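Local structure of lipoprotein YgdI/YgdR-like SH3-like domain-containing protein (Shewanella oneidensis, 2RB6) at residues A[2-7]-A[16-21]; A[28-33]-A[42-47]; A[8-13]-A[46-51]. The protein is of unknown function but, as a predicted lipoprotein with a small SH3-like domain of the DUF903 family, probably sits at the cell membrane. All coordinates share one frame; numbering follows the deposited sequence.

Interaction 1. Residues A[2-7]-A[16-21]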
loop_
_atom_site.group_PDB
_atom_site.type_symbol
_atom_site.label_atom_id
_atom_site.label_comp_id
_atom_site.label_asym_id
_atom_site.label_seq_id
_atom_site.Cartn_x
_atom_site.Cartn_y
_atom_site.Cartn_z
ATOM N N SER A 2 -7.649 8.169 -7.554
ATOM C CA SER A 2 -7.910 9.389 -6.730
ATOM C C SER A 2 -7.705 9.141 -5.235
ATOM O O SER A 2 -7.056 9.938 -4.558
ATOM C CB SER A 2 -9.337 9.895 -6.962
ATOM O OG SER A 2 -9.580 10.145 -8.342
ATOM N N SER A 3 -8.262 8.048 -4.717
ATOM C CA SER A 3 -8.108 7.737 -3.296
ATOM C C SER A 3 -6.632 7.680 -2.927
ATOM O O SER A 3 -5.779 7.432 -3.776
ATOM C CB SER A 3 -8.773 6.397 -2.953
ATOM O OG SER A 3 -10.118 6.568 -2.556
ATOM N N GLN A 4 -6.339 7.917 -1.658
ATOM C CA GLN A 4 -4.973 7.899 -1.170
ATOM C C GLN A 4 -4.806 6.663 -0.297
ATOM O O GLN A 4 -5.631 6.388 0.573
ATOM C CB GLN A 4 -4.694 9.183 -0.374
ATOM C CG GLN A 4 -3.370 9.241 0.394
ATOM C CD GLN A 4 -2.132 9.268 -0.500
ATOM O OE1 GLN A 4 -1.994 10.135 -1.369
ATOM N NE2 GLN A 4 -1.213 8.326 -0.273
ATOM N N TYR A 5 -3.753 5.899 -0.552
ATOM C CA TYR A 5 -3.519 4.700 0.226
ATOM C C TYR A 5 -2.310 4.774 1.124
ATOM O O TYR A 5 -1.306 5.396 0.798
ATOM C CB TYR A 5 -3.420 3.474 -0.681
ATOM C CG TYR A 5 -4.747 3.054 -1.239
ATOM C CD1 TYR A 5 -5.235 3.606 -2.429
ATOM C CD2 TYR A 5 -5.524 2.107 -0.580
ATOM C CE1 TYR A 5 -6.466 3.220 -2.944
ATOM C CE2 TYR A 5 -6.757 1.714 -1.088
ATOM C CZ TYR A 5 -7.219 2.268 -2.269
ATOM O OH TYR A 5 -8.421 1.839 -2.784
ATOM N N ILE A 6 -2.441 4.124 2.270
ATOM C CA ILE A 6 -1.399 4.080 3.269
ATOM C C ILE A 6 -1.397 2.691 3.891
ATOM O O ILE A 6 -2.454 2.149 4.233
ATOM C CB ILE A 6 -1.654 5.127 4.375
ATOM C CG1 ILE A 6 -1.434 6.534 3.826
ATOM C CG2 ILE A 6 -0.760 4.858 5.561
ATOM C CD1 ILE A 6 -1.745 7.628 4.829
HETATM N N MSE A 7 -0.201 2.121 4.013
HETATM C CA MSE A 7 -0.025 0.806 4.602
HETATM C C MSE A 7 0.804 0.952 5.870
HETATM O O MSE A 7 1.819 1.664 5.895
HETATM C CB MSE A 7 0.715 -0.112 3.639
HETATM C CG MSE A 7 0.140 -0.129 2.243
HETATM SE SE MSE A 7 1.176 -1.256 1.042
HETATM C CE MSE A 7 0.530 -2.961 1.718
ATOM N N THR A 16 2.942 5.193 1.903
ATOM C CA THR A 16 1.868 5.752 1.086
ATOM C C THR A 16 1.913 5.245 -0.360
ATOM O O THR A 16 2.935 4.744 -0.819
ATOM C CB THR A 16 1.925 7.303 1.069
ATOM O OG1 THR A 16 3.115 7.741 0.398
ATOM C CG2 THR A 16 1.927 7.846 2.487
ATOM N N SER A 17 0.790 5.377 -1.062
ATOM C CA SER A 17 0.650 4.949 -2.456
ATOM C C SER A 17 -0.612 5.576 -3.057
ATOM O O SER A 17 -1.614 5.749 -2.363
ATOM C CB SER A 17 0.548 3.422 -2.530
ATOM O OG SER A 17 0.350 2.994 -3.866
ATOM N N ASP A 18 -0.578 5.914 -4.343
ATOM C CA ASP A 18 -1.761 6.517 -4.967
ATOM C C ASP A 18 -2.672 5.478 -5.631
ATOM O O ASP A 18 -3.729 5.822 -6.165
ATOM C CB ASP A 18 -1.352 7.611 -5.971
ATOM C CG ASP A 18 -0.753 8.849 -5.285
ATOM O OD1 ASP A 18 -1.440 9.480 -4.445
ATOM O OD2 ASP A 18 0.409 9.195 -5.593
ATOM N N SER A 19 -2.260 4.211 -5.583
ATOM C CA SER A 19 -3.042 3.103 -6.142
ATOM C C SER A 19 -3.261 2.056 -5.067
ATOM O O SER A 19 -2.443 1.892 -4.163
ATOM C CB SER A 19 -2.316 2.420 -7.307
ATOM O OG SER A 19 -2.067 3.307 -8.381
ATOM N N LYS A 20 -4.373 1.346 -5.182
ATOM C CA LYS A 20 -4.713 0.286 -4.254
ATOM C C LYS A 20 -3.666 -0.835 -4.364
ATOM O O LYS A 20 -3.436 -1.382 -5.446
ATOM C CB LYS A 20 -6.111 -0.243 -4.599
ATOM C CG LYS A 20 -6.582 -1.428 -3.779
ATOM C CD LYS A 20 -7.910 -1.962 -4.298
ATOM C CE LYS A 20 -8.300 -3.269 -3.604
ATOM N NZ LYS A 20 -8.550 -3.104 -2.138
ATOM N N PRO A 21 -2.995 -1.170 -3.251
ATOM C CA PRO A 21 -1.992 -2.239 -3.300
ATOM C C PRO A 21 -2.677 -3.562 -3.655
ATOM O O PRO A 21 -3.729 -3.905 -3.100
ATOM C CB PRO A 21 -1.381 -2.220 -1.887
ATOM C CG PRO A 21 -2.489 -1.708 -1.031
ATOM C CD PRO A 21 -3.129 -0.625 -1.887
HETATM O O HOH W 1 -9.980 -0.444 -1.580
#
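The ring of Tyr5 lies against the backbone of Lys20, whose CA stands 3.7 Å from the ring centroid and only 12° off the ring normal, a CH-pi contact over the middle of one face. With CG anti to the carbonyl carbon (chi1 -73°), the ring reaches over the loop at 18-21. Lys20 CB touches CZ and OH alike, and Pro21 CD approaches CD2 at 3.9 Å. The lysine chain runs out nearly straight and bends at its last torsion, so NZ and the phenol OH hold one water between them, NZ donating. Backbone bonds join Tyr5 and Ser17 in both directions, Tyr5 N to Ser17 O and Ser17 N to Tyr5 O at 2.8 Å each; they make a hydrogen-bonded pair of the N-terminal beta hairpin in this SH3-like domain. Were Tyr5 replaced by an alanine, Lys20 CA and Pro21 CD would probably lose the ring they pack on, and the water one of its partners. Tyr5 O is gripped twice, because the Gln4 chain bends at chi2 (67°) and brings NE2 to it at 3.1 Å, on the opposite face of the carbonyl plane from Ser17 N. The other end of that amide, OE1, comes close to Asp18 OD1, but both are acceptors and no bond forms. On the face opposite Tyr5 and Ser17, Ile6 CG1 lies beside Thr16 CG2, 3.8 Å away. The selenium of Met7, a selenomethionine, packs on Pro21 CB at 4.0 Å, while Ser17 OG is bonded to Tyr33 O.

Interaction 2. Residues A[28-33]-A[42-47]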
loop_
_atom_site.group_PDB
_atom_site.type_symbol
_atom_site.label_atom_id
_atom_site.label_comp_id
_atom_site.label_asym_id
_atom_site.label_seq_id
_atom_site.Cartn_x
_atom_site.Cartn_y
_atom_site.Cartn_z
ATOM N N GLY A 28 2.588 -14.014 -1.363
ATOM C CA GLY A 28 2.226 -13.330 -0.134
ATOM C C GLY A 28 2.875 -11.947 -0.113
ATOM O O GLY A 28 3.277 -11.435 0.939
HETATM N N MSE A 29 2.977 -11.348 -1.298
HETATM C CA MSE A 29 3.577 -10.030 -1.483
HETATM C C MSE A 29 2.554 -8.986 -1.924
HETATM O O MSE A 29 1.728 -9.251 -2.795
HETATM C CB MSE A 29 4.672 -10.107 -2.552
HETATM C CG MSE A 29 5.880 -10.930 -2.182
HETATM SE SE MSE A 29 7.082 -9.947 -1.044
HETATM C CE MSE A 29 8.382 -11.341 -0.714
ATOM N N TYR A 30 2.612 -7.799 -1.326
ATOM C CA TYR A 30 1.713 -6.711 -1.716
ATOM C C TYR A 30 2.469 -5.800 -2.679
ATOM O O TYR A 30 3.535 -5.280 -2.346
ATOM C CB TYR A 30 1.267 -5.887 -0.501
ATOM C CG TYR A 30 -0.093 -6.253 0.063
ATOM C CD1 TYR A 30 -1.267 -5.950 -0.634
ATOM C CD2 TYR A 30 -0.207 -6.908 1.290
ATOM C CE1 TYR A 30 -2.517 -6.288 -0.120
ATOM C CE2 TYR A 30 -1.450 -7.253 1.812
ATOM C CZ TYR A 30 -2.599 -6.943 1.102
ATOM O OH TYR A 30 -3.825 -7.291 1.621
ATOM N N LEU A 31 1.926 -5.626 -3.877
ATOM C CA LEU A 31 2.540 -4.755 -4.871
ATOM C C LEU A 31 1.841 -3.404 -4.796
ATOM O O LEU A 31 0.615 -3.326 -4.642
ATOM C CB LEU A 31 2.390 -5.333 -6.283
ATOM C CG LEU A 31 3.402 -6.353 -6.833
ATOM C CD1 LEU A 31 4.678 -5.642 -7.281
ATOM C CD2 LEU A 31 3.710 -7.414 -5.781
ATOM N N TYR A 32 2.631 -2.343 -4.912
ATOM C CA TYR A 32 2.100 -1.001 -4.842
ATOM C C TYR A 32 3.068 -0.066 -5.571
ATOM O O TYR A 32 4.182 -0.468 -5.896
ATOM C CB TYR A 32 1.930 -0.613 -3.368
ATOM C CG TYR A 32 3.204 -0.245 -2.627
ATOM C CD1 TYR A 32 3.670 1.063 -2.635
ATOM C CD2 TYR A 32 3.914 -1.192 -1.877
ATOM C CE1 TYR A 32 4.801 1.435 -1.913
ATOM C CE2 TYR A 32 5.056 -0.836 -1.140
ATOM C CZ TYR A 32 5.487 0.488 -1.168
ATOM O OH TYR A 32 6.583 0.894 -0.442
ATOM N N TYR A 33 2.637 1.163 -5.850
ATOM C CA TYR A 33 3.495 2.129 -6.541
ATOM C C TYR A 33 3.984 3.226 -5.617
ATOM O O TYR A 33 3.214 3.793 -4.850
ATOM C CB TYR A 33 2.766 2.757 -7.736
ATOM C CG TYR A 33 2.511 1.786 -8.849
ATOM C CD1 TYR A 33 1.493 0.835 -8.746
ATOM C CD2 TYR A 33 3.314 1.778 -9.988
ATOM C CE1 TYR A 33 1.284 -0.107 -9.747
ATOM C CE2 TYR A 33 3.114 0.842 -10.994
ATOM C CZ TYR A 33 2.095 -0.101 -10.866
ATOM O OH TYR A 33 1.897 -1.048 -11.851
ATOM N N ILE A 42 6.279 -5.490 -0.615
ATOM C CA ILE A 42 6.250 -5.529 0.839
ATOM C C ILE A 42 5.536 -6.835 1.194
ATOM O O ILE A 42 4.531 -7.184 0.573
ATOM C CB ILE A 42 5.484 -4.300 1.420
ATOM C CG1 ILE A 42 5.480 -4.338 2.951
ATOM C CG2 ILE A 42 4.053 -4.267 0.896
ATOM C CD1 ILE A 42 6.800 -4.032 3.588
ATOM N N LYS A 43 6.070 -7.569 2.167
ATOM C CA LYS A 43 5.479 -8.841 2.582
ATOM C C LYS A 43 4.105 -8.640 3.225
ATOM O O LYS A 43 3.904 -7.705 3.994
ATOM C CB LYS A 43 6.407 -9.563 3.568
ATOM C CG LYS A 43 7.827 -9.804 3.059
ATOM C CD LYS A 43 8.623 -10.715 3.995
ATOM C CE LYS A 43 7.988 -12.101 4.100
ATOM N NZ LYS A 43 7.922 -12.796 2.781
ATOM N N GLN A 44 3.172 -9.535 2.914
ATOM C CA GLN A 44 1.812 -9.466 3.437
ATOM C C GLN A 44 1.825 -9.455 4.962
ATOM O O GLN A 44 1.183 -8.614 5.600
ATOM C CB GLN A 44 1.019 -10.669 2.927
ATOM C CG GLN A 44 -0.480 -10.477 2.873
ATOM C CD GLN A 44 -1.118 -10.484 4.243
ATOM O OE1 GLN A 44 -1.107 -11.499 4.943
ATOM N NE2 GLN A 44 -1.675 -9.345 4.639
ATOM N N GLU A 45 2.573 -10.392 5.539
ATOM C CA GLU A 45 2.694 -10.521 6.984
ATOM C C GLU A 45 3.271 -9.280 7.671
ATOM O O GLU A 45 3.086 -9.098 8.875
ATOM C CB GLU A 45 3.566 -11.726 7.317
ATOM C CG GLU A 45 4.921 -11.690 6.651
ATOM C CD GLU A 45 5.850 -12.784 7.149
ATOM O OE1 GLU A 45 5.418 -13.956 7.184
ATOM O OE2 GLU A 45 7.013 -12.468 7.496
ATOM N N ASP A 46 3.973 -8.435 6.921
ATOM C CA ASP A 46 4.562 -7.221 7.491
ATOM C C ASP A 46 3.530 -6.091 7.561
ATOM O O ASP A 46 3.752 -5.072 8.232
ATOM C CB ASP A 46 5.756 -6.757 6.643
ATOM C CG ASP A 46 7.075 -7.427 7.044
ATOM O OD1 ASP A 46 7.066 -8.627 7.398
ATOM O OD2 ASP A 46 8.126 -6.750 6.982
ATOM N N VAL A 47 2.403 -6.273 6.871
ATOM C CA VAL A 47 1.352 -5.258 6.828
ATOM C C VAL A 47 0.228 -5.510 7.836
ATOM O O VAL A 47 -0.413 -6.555 7.811
ATOM C CB VAL A 47 0.757 -5.176 5.403
ATOM C CG1 VAL A 47 -0.361 -4.136 5.346
ATOM C CG2 VAL A 47 1.856 -4.841 4.412
#
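Gly28 O takes the shortest polar bond of the contact, 2.7 Å from Gln44 N, with the donor tilted 25° from the carbonyl plane; Gln44 CB also presses on that oxygen at 3.1 Å. Gly28 and Met29 form a G1 beta bulge opposite one residue of strand 22-24, and the positive phi of Gly28 suits glycine. The bulge leads into the hairpin of strands 29-33 and 39-43, part of the SH3-like domain. Tyr30 and Ile42 are a hydrogen-bonded pair of it: Tyr30 N meets Ile42 O at 2.8 Å and almost straight, whereas the return bond from Ile42 N to Tyr30 O is longer and more bent. Beyond Lys43 the chain turns through a short 3-10 segment toward strand 47-53.

On one face of the hairpin, Ile42 CG2 occupies the cramped site between its own backbone N and carbonyl carbon, which brings this methyl to 3.5 Å from Tyr30 CB and within reach of the Tyr32 ring. Met7 packs on both tyrosines and on Ile42, joining this face to strand 4-9. On the other face the methyl CE of Met29, also a selenomethionine, comes to 3.8 Å from Lys43 NZ. Back on the face of Tyr30 and Ile42, the Gln44 chain travels alongside the Tyr30 ring, its amide turned 66° from the ring plane. Gln44 NE2 lies at the ring edge, in plane, 3.5 Å from Tyr30 CE2.

Interaction 3. Residues A[8-13]-A[46-51]; sequences STKDGK and DVTQII
Ser8 is embraced by Thr48 and Gln49, and its carbonyl oxygen accepts Thr48 N at 2.8 Å, nearly in line with the C=O bond. The serine's own N reaches Gln49 O at a long 3.3 Å. On the side-chain level, Gln49 stretches out beyond CG and brings NE2 to Ser8 OG in a weak bond of 3.5 Å, its CG brushing Ser8 CB on the way. Thr48 contributes both branches: OG1, set between the backbone N and carbonyl carbon (chi1 59°), lies 3.1 Å from Ser8 O, while CG2 turns the other way and rests 3.7 Å from Lys10 CA. The threonine therefore bridges the end of the strand and the turn that follows it.

Asp46 takes part through its backbone oxygen. Lys10 N donates to it at 2.8 Å, Thr9 CA approaches at 3.1 Å as a CA-H...O contact, and the Thr9 CG2 methyl lies against it as well. Thr9 and Val47 form a non-hydrogen-bonded pair of the two strands. The type I turn from Thr9 to Gly12 then leads away from strand 47-53, and Asp11 OD2 stiffens it by accepting Lys13 N in an Asx turn. Pairing of the first strand with the last is a feature of SH3-like barrels. There are no helices around it: strand 4-9 runs in the middle of its sheet, with strand 47-53 along this edge and strand 14-17 along the other, while Val47 and Ile50 pack on Met7 and Tyr5, respectively.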
loop_
_atom_site.group_PDB
_atom_site.type_symbol
_atom_site.label_atom_id
_atom_site.label_comp_id
_atom_site.label_asym_id
_atom_site.label_seq_id
_atom_site.Cartn_x
_atom_site.Cartn_y
_atom_site.Cartn_z
ATOM N N SER A 8 0.363 0.276 6.923
ATOM C CA SER A 8 1.068 0.306 8.193
ATOM C C SER A 8 1.793 -1.013 8.393
ATOM O O SER A 8 1.207 -2.085 8.248
ATOM C CB SER A 8 0.090 0.568 9.342
ATOM O OG SER A 8 -0.291 1.936 9.374
ATOM N N THR A 9 3.079 -0.914 8.713
ATOM C CA THR A 9 3.937 -2.076 8.926
ATOM C C THR A 9 4.017 -2.446 10.398
ATOM O O THR A 9 4.048 -1.579 11.271
ATOM C CB THR A 9 5.366 -1.801 8.416
ATOM O OG1 THR A 9 5.322 -1.520 7.013
ATOM C CG2 THR A 9 6.271 -3.001 8.663
ATOM N N LYS A 10 4.060 -3.744 10.661
ATOM C CA LYS A 10 4.135 -4.259 12.023
ATOM C C LYS A 10 5.253 -3.616 12.843
ATOM O O LYS A 10 5.112 -3.424 14.055
ATOM C CB LYS A 10 4.344 -5.771 11.992
ATOM C CG LYS A 10 3.869 -6.476 13.245
ATOM C CD LYS A 10 3.982 -7.988 13.109
ATOM C CE LYS A 10 3.234 -8.687 14.235
ATOM N NZ LYS A 10 3.677 -8.234 15.585
ATOM N N ASP A 11 6.364 -3.286 12.189
ATOM C CA ASP A 11 7.489 -2.682 12.889
ATOM C C ASP A 11 7.226 -1.225 13.282
ATOM O O ASP A 11 8.031 -0.607 13.982
ATOM C CB ASP A 11 8.765 -2.796 12.046
ATOM C CG ASP A 11 8.689 -2.021 10.749
ATOM O OD1 ASP A 11 9.529 -2.276 9.858
ATOM O OD2 ASP A 11 7.808 -1.150 10.621
ATOM N N GLY A 12 6.092 -0.686 12.840
ATOM C CA GLY A 12 5.750 0.682 13.181
ATOM C C GLY A 12 5.840 1.669 12.036
ATOM O O GLY A 12 5.384 2.807 12.159
ATOM N N LYS A 13 6.429 1.238 10.925
ATOM C CA LYS A 13 6.578 2.090 9.747
ATOM C C LYS A 13 5.235 2.353 9.063
ATOM O O LYS A 13 4.229 1.710 9.361
ATOM C CB LYS A 13 7.539 1.445 8.739
ATOM C CG LYS A 13 8.979 1.297 9.230
ATOM C CD LYS A 13 9.614 2.651 9.524
ATOM C CE LYS A 13 11.097 2.523 9.874
ATOM N NZ LYS A 13 11.338 1.668 11.072
ATOM N N ASP A 46 3.973 -8.435 6.921
ATOM C CA ASP A 46 4.562 -7.221 7.491
ATOM C C ASP A 46 3.530 -6.091 7.561
ATOM O O ASP A 46 3.752 -5.072 8.232
ATOM C CB ASP A 46 5.756 -6.757 6.643
ATOM C CG ASP A 46 7.075 -7.427 7.044
ATOM O OD1 ASP A 46 7.066 -8.627 7.398
ATOM O OD2 ASP A 46 8.126 -6.750 6.982
ATOM N N VAL A 47 2.403 -6.273 6.871
ATOM C CA VAL A 47 1.352 -5.258 6.828
ATOM C C VAL A 47 0.228 -5.510 7.836
ATOM O O VAL A 47 -0.413 -6.555 7.811
ATOM C CB VAL A 47 0.757 -5.176 5.403
ATOM C CG1 VAL A 47 -0.361 -4.136 5.346
ATOM C CG2 VAL A 47 1.856 -4.841 4.412
ATOM N N THR A 48 -0.008 -4.551 8.725
ATOM C CA THR A 48 -1.070 -4.704 9.712
ATOM C C THR A 48 -2.430 -4.242 9.179
ATOM O O THR A 48 -3.469 -4.804 9.534
ATOM C CB THR A 48 -0.756 -3.931 11.025
ATOM O OG1 THR A 48 -0.575 -2.539 10.743
ATOM C CG2 THR A 48 0.504 -4.485 11.690
ATOM N N GLN A 49 -2.427 -3.241 8.304
ATOM C CA GLN A 49 -3.675 -2.721 7.757
ATOM C C GLN A 49 -3.474 -1.921 6.469
ATOM O O GLN A 49 -2.385 -1.401 6.210
ATOM C CB GLN A 49 -4.339 -1.816 8.807
ATOM C CG GLN A 49 -3.387 -0.740 9.336
ATOM C CD GLN A 49 -3.958 0.075 10.489
ATOM O OE1 GLN A 49 -4.861 -0.372 11.205
ATOM N NE2 GLN A 49 -3.411 1.269 10.690
ATOM N N ILE A 50 -4.525 -1.829 5.661
ATOM C CA ILE A 50 -4.470 -1.037 4.440
ATOM C C ILE A 50 -5.553 0.036 4.557
ATOM O O ILE A 50 -6.737 -0.278 4.688
ATOM C CB ILE A 50 -4.699 -1.903 3.194
ATOM C CG1 ILE A 50 -3.526 -2.878 3.034
ATOM C CG2 ILE A 50 -4.847 -1.003 1.957
ATOM C CD1 ILE A 50 -3.719 -3.921 1.953
ATOM N N ILE A 51 -5.138 1.300 4.519
ATOM C CA ILE A 51 -6.073 2.409 4.684
ATOM C C ILE A 51 -6.420 3.230 3.451
ATOM O O ILE A 51 -5.547 3.795 2.789
ATOM C CB ILE A 51 -5.563 3.393 5.755
ATOM C CG1 ILE A 51 -5.149 2.624 7.010
ATOM C CG2 ILE A 51 -6.657 4.400 6.095
ATOM C CD1 ILE A 51 -4.390 3.448 8.014
#

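In the fold
From the N terminus, strand 4-9 enters first and serves both interaction 1 and interaction 3. Interaction 1 closes the short hairpin loop to strand 14-17. Interaction 3 opens within that loop, at 8-13, and closes much later at 46-51, so the two cross. Interaction 2 opens after interaction 1 has closed, shutting the hairpin of 29-33 with 39-43, and ends on the same stretch as interaction 3, with Asp46 and Val47 common to both. The two three-stranded sheets meet where Tyr30 of interaction 2 packs on Ile50 of interaction 3, and Pro21 of interaction 1 packs on the backbone oxygen of Leu31 in interaction 2.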